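Local coordinates for protein endo-beta-1,4-glucanase (cellulase B) (Bacillus halodurans, PDB 4V2X) that cleaves beta-1,4-glucan chains as a tri-modular endoglucanase, joining a family 5 catalytic module to an Ig-like module and a CBM46 module, the latter aiding hydrolysis of xyloglucan and beta-1,3-1,4-glucans, at residues Gly205-Asn210 / Pro241-Ala246; Leu218-Phe223 / Ile259-Asp264; Asn233-Leu238 / Asp264-Ala269. All coordinates share one frame; numbering follows the deposited sequence.

Contact 1 (Gly205-Asn210 / Pro241-Ala246); sequences GEIREN and PTMETA
The loop that leaves barrel strand 238-241 meets the lead-in to helix 209-227 through Met243 and Glu244, which face Gly205 and Ile207. The polar half rests on one carboxylate oxygen. Glu244 OE2 accepts from Gly205 N at 2.9 Å through its syn lone pair, in a fairly straight bond (161° at the hydrogen). The same OE2 accepts a hydrogen bond from a water at 2.8 Å, and that water in turn accepts from Glu206 N at 3.0 Å, so two successive backbone amides are gathered by a single oxygen, one directly and one through solvent. Beyond CG the Glu244 chain runs extended, which carries the carboxylate across the gap from its own loop.

Ile207 supplies the apolar half. Its CD1 lies 3.6 Å from Met243 CG as the two side chains slide past each other in opposite directions, and it also touches Glu244 CD at 3.7 Å. Leu251 of helix 249-262 packs on both Ile207 and Met243. The loop itself is tightly turned: Thr245 N bonds to Thr242 O at 2.9 Å, closing a type II turn with Glu244 at positive phi (59°). The contact thus joins two loops on the side of a (beta/alpha)8 barrel where the C-terminal strand ends lie, the end that carries the active site in family 5 glycoside hydrolases.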
loop_
_atom_site.group_PDB
_atom_site.type_symbol
_atom_site.label_atom_id
_atom_site.label_comp_id
_atom_site.label_asym_id
_atom_site.label_seq_id
_atom_site.Cartn_x
_atom_site.Cartn_y
_atom_site.Cartn_z
ATOM N N GLY A 205 -11.573 -7.891 13.670
ATOM C CA GLY A 205 -12.068 -6.521 13.575
ATOM C C GLY A 205 -11.125 -5.472 14.137
ATOM O O GLY A 205 -11.567 -4.407 14.567
ATOM N N GLU A 206 -9.826 -5.772 14.131
ATOM C CA GLU A 206 -8.804 -4.835 14.586
ATOM C C GLU A 206 -7.745 -4.677 13.500
ATOM O O GLU A 206 -6.544 -4.777 13.766
ATOM C CB GLU A 206 -8.168 -5.318 15.895
ATOM C CG GLU A 206 -9.145 -5.390 17.061
ATOM C CD GLU A 206 -8.463 -5.644 18.396
ATOM O OE1 GLU A 206 -7.308 -6.128 18.412
ATOM O OE2 GLU A 206 -9.089 -5.368 19.441
ATOM N N ILE A 207 -8.206 -4.427 12.276
ATOM C CA ILE A 207 -7.316 -4.259 11.130
ATOM C C ILE A 207 -6.808 -2.823 11.095
ATOM O O ILE A 207 -7.587 -1.889 10.937
ATOM C CB ILE A 207 -8.017 -4.593 9.798
ATOM C CG1 ILE A 207 -8.536 -6.035 9.812
ATOM C CG2 ILE A 207 -7.059 -4.389 8.628
ATOM C CD1 ILE A 207 -9.493 -6.356 8.682
ATOM N N ARG A 208 -5.501 -2.660 11.244
ATOM C CA ARG A 208 -4.864 -1.352 11.270
ATOM C C ARG A 208 -4.157 -1.112 9.940
ATOM O O ARG A 208 -3.974 -2.038 9.148
ATOM C CB ARG A 208 -3.892 -1.277 12.450
ATOM C CG ARG A 208 -4.592 -1.458 13.793
ATOM C CD ARG A 208 -3.686 -1.194 14.983
ATOM N NE ARG A 208 -2.830 -2.339 15.303
ATOM C CZ ARG A 208 -3.214 -3.428 15.973
ATOM N NH1 ARG A 208 -4.466 -3.567 16.405
ATOM N NH2 ARG A 208 -2.336 -4.401 16.202
ATOM N N GLU A 209 -3.764 0.134 9.687
ATOM C CA GLU A 209 -3.206 0.499 8.385
ATOM C C GLU A 209 -1.976 -0.325 8.018
ATOM O O GLU A 209 -1.830 -0.758 6.872
ATOM C CB GLU A 209 -2.866 1.997 8.340
ATOM C CG GLU A 209 -2.444 2.505 6.965
ATOM C CD GLU A 209 -3.439 2.160 5.869
ATOM O OE1 GLU A 209 -4.660 2.159 6.141
ATOM O OE2 GLU A 209 -3.002 1.887 4.729
ATOM N N ASN A 210 -1.105 -0.558 8.994
ATOM C CA ASN A 210 0.129 -1.307 8.759
ATOM C C ASN A 210 -0.114 -2.773 8.402
ATOM O O ASN A 210 0.711 -3.414 7.749
ATOM C CB ASN A 210 1.036 -1.213 9.987
ATOM C CG ASN A 210 2.349 -1.960 9.806
ATOM O OD1 ASN A 210 3.073 -1.751 8.826
ATOM N ND2 ASN A 210 2.660 -2.845 10.745
ATOM N N PRO A 241 -5.935 -14.357 -0.432
ATOM C CA PRO A 241 -7.055 -13.846 0.339
ATOM C C PRO A 241 -7.032 -12.346 0.579
ATOM O O PRO A 241 -5.971 -11.719 0.589
ATOM C CB PRO A 241 -6.869 -14.545 1.679
ATOM C CG PRO A 241 -5.382 -14.596 1.831
ATOM C CD PRO A 241 -4.871 -14.881 0.447
ATOM N N THR A 242 -8.210 -11.785 0.819
ATOM C CA THR A 242 -8.314 -10.501 1.497
ATOM C C THR A 242 -8.021 -10.675 2.990
ATOM O O THR A 242 -8.068 -11.794 3.524
ATOM C CB THR A 242 -9.734 -9.923 1.383
ATOM O OG1 THR A 242 -10.670 -10.894 1.861
ATOM C CG2 THR A 242 -10.068 -9.583 -0.037
ATOM N N MET A 243 -7.751 -9.565 3.668
ATOM C CA MET A 243 -7.610 -9.569 5.132
ATOM C C MET A 243 -8.888 -10.132 5.749
ATOM O O MET A 243 -10.001 -9.739 5.357
ATOM C CB MET A 243 -7.362 -8.153 5.672
ATOM C CG MET A 243 -6.800 -8.108 7.093
ATOM S SD MET A 243 -5.074 -8.633 7.202
ATOM C CE MET A 243 -4.282 -7.260 6.369
ATOM N N GLU A 244 -8.712 -11.071 6.678
ATOM C CA GLU A 244 -9.817 -11.771 7.360
ATOM C C GLU A 244 -10.750 -12.512 6.399
ATOM O O GLU A 244 -11.836 -12.943 6.796
ATOM C CB GLU A 244 -10.621 -10.795 8.234
ATOM C CG GLU A 244 -9.847 -10.243 9.416
ATOM C CD GLU A 244 -10.691 -9.392 10.351
ATOM O OE1 GLU A 244 -11.867 -9.102 10.040
ATOM O OE2 GLU A 244 -10.171 -9.017 11.415
ATOM N N THR A 245 -10.304 -12.699 5.159
ATOM C CA THR A 245 -11.149 -13.129 4.037
ATOM C C THR A 245 -12.481 -12.369 3.994
ATOM O O THR A 245 -13.506 -12.911 3.569
ATOM C CB THR A 245 -11.384 -14.653 4.014
ATOM O OG1 THR A 245 -11.950 -15.074 5.263
ATOM C CG2 THR A 245 -10.060 -15.422 3.732
ATOM N N ALA A 246 -12.428 -11.093 4.370
ATOM C CA ALA A 246 -13.603 -10.232 4.426
ATOM C C ALA A 246 -13.829 -9.527 3.083
ATOM O O ALA A 246 -12.989 -9.592 2.193
ATOM C CB ALA A 246 -13.442 -9.224 5.550
HETATM O O HOH W 1 -8.134 -8.048 13.058
#

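Contact 2 (Leu218-Phe223 / Ile259-Asp264); sequences LNTVFF and IDKLDD
Phe223 and Leu262 form the apolar centre of a helix-helix contact on the outer layer of the (beta/alpha)8 barrel, where helix 209-227 lies against the last turn of helix 249-262. Leu262 covers one face of the ring. Its CB stands over the middle of that face, 4.1 Å from the centroid and only 8° off the ring normal, a CH-pi contact. The two side chains run in opposite directions, so the branch methyls of Leu262 reach back toward the root of the phenylalanine: CD2 lies 3.7 Å from Phe223 CD2, while CD1 settles near CG and CB. With CG anti to the backbone N (chi1 173°), Phe223 extends from its helix toward the turn that follows Leu262. There Asp264 meets the ring at its edge, CB lying 3.5 Å from Phe223 CE1. The carboxylate plane stands nearly upright to the ring, 82° away from it. On the polar flank the lysine chain of Lys261 bends at its third torsion, and NZ donates a hydrogen bond to Thr220 OG1 at 2.7 Å.

Further out, the ring and the leucine both rest on Leu267 of the next barrel strand. Asp264 OD2 accepts from Asn266 N, and OD1 is held by a salt bridge to Arg227, one helical turn beyond Phe223. Asp263, with positive phi, leaves the helical path and swings the chain round to Asp264.

The polar flank borders a calcium site. Asp216 and Asp217 bind the ion, and Lys261 makes salt bridges to Asp216 and to Asp217 of the second subunit, so this edge of the contact borders that subunit of the assembly. The threonine is tied to the same site, Thr220 OG1 being hydrogen-bonded to Asp216 O.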
loop_
_atom_site.group_PDB
_atom_site.type_symbol
_atom_site.label_atom_id
_atom_site.label_comp_id
_atom_site.label_asym_id
_atom_site.label_seq_id
_atom_site.Cartn_x
_atom_site.Cartn_y
_atom_site.Cartn_z
ATOM N N LEU A 218 3.181 -11.150 2.611
ATOM C CA LEU A 218 2.979 -12.599 2.715
ATOM C C LEU A 218 2.500 -13.180 1.396
ATOM O O LEU A 218 2.983 -14.212 0.952
ATOM C CB LEU A 218 1.960 -12.945 3.803
ATOM C CG LEU A 218 2.373 -12.730 5.251
ATOM C CD1 LEU A 218 1.169 -12.979 6.138
ATOM C CD2 LEU A 218 3.523 -13.640 5.656
ATOM N N ASN A 219 1.536 -12.517 0.780
ATOM C CA ASN A 219 1.031 -12.962 -0.510
ATOM C C ASN A 219 2.116 -12.932 -1.584
ATOM O O ASN A 219 2.169 -13.794 -2.456
ATOM C CB ASN A 219 -0.172 -12.116 -0.943
ATOM C CG ASN A 219 -1.460 -12.515 -0.233
ATOM O OD1 ASN A 219 -1.616 -13.657 0.192
ATOM N ND2 ASN A 219 -2.399 -11.578 -0.126
ATOM N N THR A 220 2.977 -11.926 -1.504
ATOM C CA THR A 220 3.993 -11.689 -2.525
ATOM C C THR A 220 5.150 -12.675 -2.417
ATOM O O THR A 220 5.608 -13.215 -3.424
ATOM C CB THR A 220 4.507 -10.246 -2.413
ATOM O OG1 THR A 220 3.418 -9.360 -2.661
ATOM C CG2 THR A 220 5.633 -9.958 -3.417
ATOM N N VAL A 221 5.624 -12.910 -1.199
ATOM C CA VAL A 221 6.698 -13.870 -0.999
ATOM C C VAL A 221 6.242 -15.295 -1.348
ATOM O O VAL A 221 7.004 -16.090 -1.881
ATOM C CB VAL A 221 7.297 -13.789 0.423
ATOM C CG1 VAL A 221 6.289 -14.194 1.486
ATOM C CG2 VAL A 221 8.566 -14.635 0.501
ATOM N N PHE A 222 4.987 -15.605 -1.042
ATOM C CA PHE A 222 4.386 -16.881 -1.418
ATOM C C PHE A 222 4.421 -17.042 -2.937
ATOM O O PHE A 222 4.882 -18.061 -3.452
ATOM C CB PHE A 222 2.964 -16.927 -0.832
ATOM C CG PHE A 222 2.026 -17.888 -1.498
ATOM C CD1 PHE A 222 2.056 -19.237 -1.196
ATOM C CD2 PHE A 222 1.051 -17.422 -2.370
ATOM C CE1 PHE A 222 1.158 -20.116 -1.779
ATOM C CE2 PHE A 222 0.155 -18.294 -2.960
ATOM C CZ PHE A 222 0.207 -19.646 -2.659
ATOM N N PHE A 223 3.980 -16.010 -3.646
ATOM C CA PHE A 223 4.017 -16.000 -5.108
ATOM C C PHE A 223 5.438 -16.248 -5.627
ATOM O O PHE A 223 5.656 -17.134 -6.461
ATOM C CB PHE A 223 3.468 -14.672 -5.625
ATOM C CG PHE A 223 3.611 -14.480 -7.105
ATOM C CD1 PHE A 223 2.609 -14.894 -7.971
ATOM C CD2 PHE A 223 4.738 -13.852 -7.629
ATOM C CE1 PHE A 223 2.734 -14.703 -9.332
ATOM C CE2 PHE A 223 4.864 -13.659 -8.995
ATOM C CZ PHE A 223 3.865 -14.084 -9.844
ATOM N N ILE A 259 -2.683 -8.410 -6.490
ATOM C CA ILE A 259 -2.826 -9.268 -7.659
ATOM C C ILE A 259 -2.356 -8.535 -8.919
ATOM O O ILE A 259 -1.658 -9.116 -9.742
ATOM C CB ILE A 259 -4.280 -9.775 -7.819
ATOM C CG1 ILE A 259 -4.587 -10.801 -6.729
ATOM C CG2 ILE A 259 -4.498 -10.400 -9.194
ATOM C CD1 ILE A 259 -6.044 -11.212 -6.642
ATOM N N ASP A 260 -2.736 -7.267 -9.049
ATOM C CA ASP A 260 -2.359 -6.446 -10.212
ATOM C C ASP A 260 -0.834 -6.333 -10.324
ATOM O O ASP A 260 -0.258 -6.486 -11.406
ATOM C CB ASP A 260 -2.994 -5.054 -10.084
ATOM C CG ASP A 260 -2.849 -4.211 -11.344
ATOM O OD1 ASP A 260 -2.903 -4.767 -12.450
ATOM O OD2 ASP A 260 -2.708 -2.980 -11.215
ATOM N N LYS A 261 -0.198 -6.079 -9.186
ATOM C CA LYS A 261 1.252 -5.949 -9.080
ATOM C C LYS A 261 2.008 -7.185 -9.565
ATOM O O LYS A 261 3.043 -7.077 -10.232
ATOM C CB LYS A 261 1.611 -5.687 -7.613
ATOM C CG LYS A 261 3.092 -5.579 -7.324
ATOM C CD LYS A 261 3.355 -5.562 -5.828
ATOM C CE LYS A 261 3.205 -6.939 -5.199
ATOM N NZ LYS A 261 3.628 -6.913 -3.774
ATOM N N LEU A 262 1.498 -8.358 -9.219
ATOM C CA LEU A 262 2.212 -9.603 -9.470
ATOM C C LEU A 262 2.238 -9.976 -10.947
ATOM O O LEU A 262 3.057 -10.800 -11.348
ATOM C CB LEU A 262 1.627 -10.740 -8.628
ATOM C CG LEU A 262 1.832 -10.524 -7.119
ATOM C CD1 LEU A 262 1.052 -11.539 -6.316
ATOM C CD2 LEU A 262 3.306 -10.559 -6.736
ATOM N N ASP A 263 1.347 -9.381 -11.741
ATOM C CA ASP A 263 1.440 -9.432 -13.203
ATOM C C ASP A 263 1.500 -10.878 -13.693
ATOM O O ASP A 263 2.380 -11.255 -14.462
ATOM C CB ASP A 263 2.668 -8.631 -13.651
ATOM C CG ASP A 263 2.685 -8.343 -15.141
ATOM O OD1 ASP A 263 1.613 -8.218 -15.760
ATOM O OD2 ASP A 263 3.788 -8.236 -15.691
ATOM N N ASP A 264 0.547 -11.675 -13.224
ATOM C CA ASP A 264 0.504 -13.114 -13.466
ATOM C C ASP A 264 -0.915 -13.488 -13.858
ATOM O O ASP A 264 -1.863 -12.995 -13.254
ATOM C CB ASP A 264 0.892 -13.865 -12.192
ATOM C CG ASP A 264 0.952 -15.364 -12.387
ATOM O OD1 ASP A 264 2.036 -15.872 -12.752
ATOM O OD2 ASP A 264 -0.070 -16.047 -12.148
#

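Contact 3 (Asn233-Leu238 / Asp264-Ala269); sequences NDIRPL and DPNLIA
Asn266 ties the start of one barrel strand to the approach of its neighbour, and its side chain can be followed outward against Ile235. CB lies 3.6 Å from Ile235 O, and CG stays beside the same carbonyl oxygen. From there ND2 donates to Ile235 O at 2.8 Å, reaching a lone pair in the carbonyl plane. The bond is bent, 137° at the hydrogen, and the acceptor sits 29° out of the asparagine's own amide plane. ND2 also brushes the side chain of Ile235, 3.7 Å from its CB. CG is anti to the carbonyl carbon of Asn266 (chi1 -65°), which directs the amide toward 233-238.

Asn266 is itself positioned by an Asx turn: its backbone N reaches Asp264 OD2 at 2.9 Å from above the carboxylate plane. The other oxygen, Asp264 OD1, accepts from a water that also donates to Asp234 O, a solvent bridge between the segments.

Where the side-chain bond stops, main-chain pairing takes over. Leu238 N donates to Asn266 O at 3.2 Å, and Ile268 N to Leu238 O at 2.8 Å. Leu238 and Leu267 project to the same face, CB of the first against CD2 of the second, whereas Pro237 CB meets Ile268 CD1 on the other.

Within 233-238, Arg236 bonds back to Asn233: NE and NH2 grip Asn233 OD1 side-on, with the oxygen lying in the guanidinium plane. Carbonyls of Tyr186, Pro187 and Leu190 take up further N-H groups of that arginine. The two backbone bonds and the parallel bridge of Leu238 with Leu267 set the register between the segments, at the start of neighbouring parallel strands of the (beta/alpha)8 barrel.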
loop_
_atom_site.group_PDB
_atom_site.type_symbol
_atom_site.label_atom_id
_atom_site.label_comp_id
_atom_site.label_asym_id
_atom_site.label_seq_id
_atom_site.Cartn_x
_atom_site.Cartn_y
_atom_site.Cartn_z
ATOM N N ASN A 233 4.957 -25.394 -11.081
ATOM C CA ASN A 233 4.665 -24.258 -10.200
ATOM C C ASN A 233 4.833 -22.892 -10.849
ATOM O O ASN A 233 4.464 -21.870 -10.258
ATOM C CB ASN A 233 5.506 -24.347 -8.925
ATOM C CG ASN A 233 5.130 -25.537 -8.061
ATOM O OD1 ASN A 233 4.107 -26.194 -8.291
ATOM N ND2 ASN A 233 5.947 -25.817 -7.057
ATOM N N ASP A 234 5.386 -22.866 -12.062
ATOM C CA ASP A 234 5.429 -21.639 -12.851
ATOM C C ASP A 234 4.042 -21.216 -13.341
ATOM O O ASP A 234 3.813 -20.036 -13.583
ATOM C CB ASP A 234 6.399 -21.771 -14.038
ATOM C CG ASP A 234 6.041 -22.909 -14.979
ATOM O OD1 ASP A 234 5.468 -23.925 -14.528
ATOM O OD2 ASP A 234 6.357 -22.785 -16.182
ATOM N N ILE A 235 3.130 -22.177 -13.480
ATOM C CA ILE A 235 1.762 -21.897 -13.922
ATOM C C ILE A 235 0.653 -22.328 -12.946
ATOM O O ILE A 235 -0.516 -22.009 -13.171
ATOM C CB ILE A 235 1.478 -22.522 -15.310
ATOM C CG1 ILE A 235 1.546 -24.058 -15.265
ATOM C CG2 ILE A 235 2.454 -21.970 -16.337
ATOM C CD1 ILE A 235 1.072 -24.723 -16.540
ATOM N N ARG A 236 1.002 -23.034 -11.871
ATOM C CA ARG A 236 -0.005 -23.542 -10.936
ATOM C C ARG A 236 -0.838 -22.389 -10.405
ATOM O O ARG A 236 -0.286 -21.383 -9.964
ATOM C CB ARG A 236 0.647 -24.265 -9.762
ATOM C CG ARG A 236 -0.345 -24.932 -8.818
ATOM C CD ARG A 236 0.356 -25.641 -7.671
ATOM N NE ARG A 236 1.388 -26.555 -8.160
ATOM C CZ ARG A 236 1.164 -27.729 -8.748
ATOM N NH1 ARG A 236 -0.072 -28.186 -8.928
ATOM N NH2 ARG A 236 2.197 -28.456 -9.174
ATOM N N PRO A 237 -2.176 -22.529 -10.444
ATOM C CA PRO A 237 -2.989 -21.460 -9.880
ATOM C C PRO A 237 -2.726 -21.225 -8.393
ATOM O O PRO A 237 -2.534 -22.175 -7.629
ATOM C CB PRO A 237 -4.416 -21.958 -10.120
ATOM C CG PRO A 237 -4.286 -22.702 -11.404
ATOM C CD PRO A 237 -2.989 -23.446 -11.259
ATOM N N LEU A 238 -2.713 -19.954 -8.013
ATOM C CA LEU A 238 -2.462 -19.540 -6.641
ATOM C C LEU A 238 -3.641 -18.732 -6.149
ATOM O O LEU A 238 -4.182 -17.882 -6.868
ATOM C CB LEU A 238 -1.191 -18.698 -6.550
ATOM C CG LEU A 238 0.057 -19.360 -7.128
ATOM C CD1 LEU A 238 1.255 -18.439 -6.989
ATOM C CD2 LEU A 238 0.321 -20.702 -6.467
ATOM N N ASP A 264 0.547 -11.675 -13.224
ATOM C CA ASP A 264 0.504 -13.114 -13.466
ATOM C C ASP A 264 -0.915 -13.488 -13.858
ATOM O O ASP A 264 -1.863 -12.995 -13.254
ATOM C CB ASP A 264 0.892 -13.865 -12.192
ATOM C CG ASP A 264 0.952 -15.364 -12.387
ATOM O OD1 ASP A 264 2.036 -15.872 -12.752
ATOM O OD2 ASP A 264 -0.070 -16.047 -12.148
ATOM N N PRO A 265 -1.071 -14.367 -14.864
ATOM C CA PRO A 265 -2.405 -14.695 -15.372
ATOM C C PRO A 265 -3.172 -15.779 -14.596
ATOM O O PRO A 265 -4.337 -16.038 -14.913
ATOM C CB PRO A 265 -2.104 -15.190 -16.794
ATOM C CG PRO A 265 -0.759 -15.826 -16.679
ATOM C CD PRO A 265 -0.006 -15.021 -15.656
ATOM N N ASN A 266 -2.538 -16.409 -13.606
ATOM C CA ASN A 266 -3.108 -17.579 -12.940
ATOM C C ASN A 266 -3.297 -17.341 -11.446
ATOM O O ASN A 266 -2.895 -18.157 -10.616
ATOM C CB ASN A 266 -2.227 -18.800 -13.204
ATOM C CG ASN A 266 -2.198 -19.185 -14.679
ATOM O OD1 ASN A 266 -3.010 -18.707 -15.469
ATOM N ND2 ASN A 266 -1.261 -20.038 -15.053
ATOM N N LEU A 267 -3.909 -16.205 -11.120
ATOM C CA LEU A 267 -4.186 -15.843 -9.729
ATOM C C LEU A 267 -5.697 -15.837 -9.472
ATOM O O LEU A 267 -6.498 -15.431 -10.326
ATOM C CB LEU A 267 -3.565 -14.488 -9.389
ATOM C CG LEU A 267 -2.033 -14.412 -9.489
ATOM C CD1 LEU A 267 -1.530 -13.008 -9.165
ATOM C CD2 LEU A 267 -1.373 -15.449 -8.594
ATOM N N ILE A 268 -6.066 -16.317 -8.289
ATOM C CA ILE A 268 -7.455 -16.442 -7.883
ATOM C C ILE A 268 -7.628 -15.664 -6.588
ATOM O O ILE A 268 -6.834 -15.826 -5.664
ATOM C CB ILE A 268 -7.835 -17.921 -7.645
ATOM C CG1 ILE A 268 -7.643 -18.737 -8.929
ATOM C CG2 ILE A 268 -9.274 -18.035 -7.167
ATOM C CD1 ILE A 268 -7.698 -20.232 -8.703
ATOM N N ALA A 269 -8.654 -14.818 -6.526
ATOM C CA ALA A 269 -8.977 -14.109 -5.284
ATOM C C ALA A 269 -9.892 -14.974 -4.419
ATOM O O ALA A 269 -10.767 -15.669 -4.942
ATOM C CB ALA A 269 -9.649 -12.779 -5.587
HETATM O O HOH W 2 1.754 -18.145 -14.353
#

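Along the chain the first segments of contacts 1, 2 and 3 come in that order, followed by the second segments in the same order, so the three contacts interleave. All three lie within one run of the family 5 barrel, helix 209-227 to strand 267-273. Contacts 2 and 3 are close, their centres about 9 Å apart; they share Asp264, and Phe222 and Phe223 of the helix pack on Leu238 of the strand. Contact 1 lies about 17 Å from contact 2 and 22 Å from contact 3, centre to centre. In this sector, then, contact 3 joins the strand starts, contact 2 the outer helices and contact 1 the loops at the other strand ends.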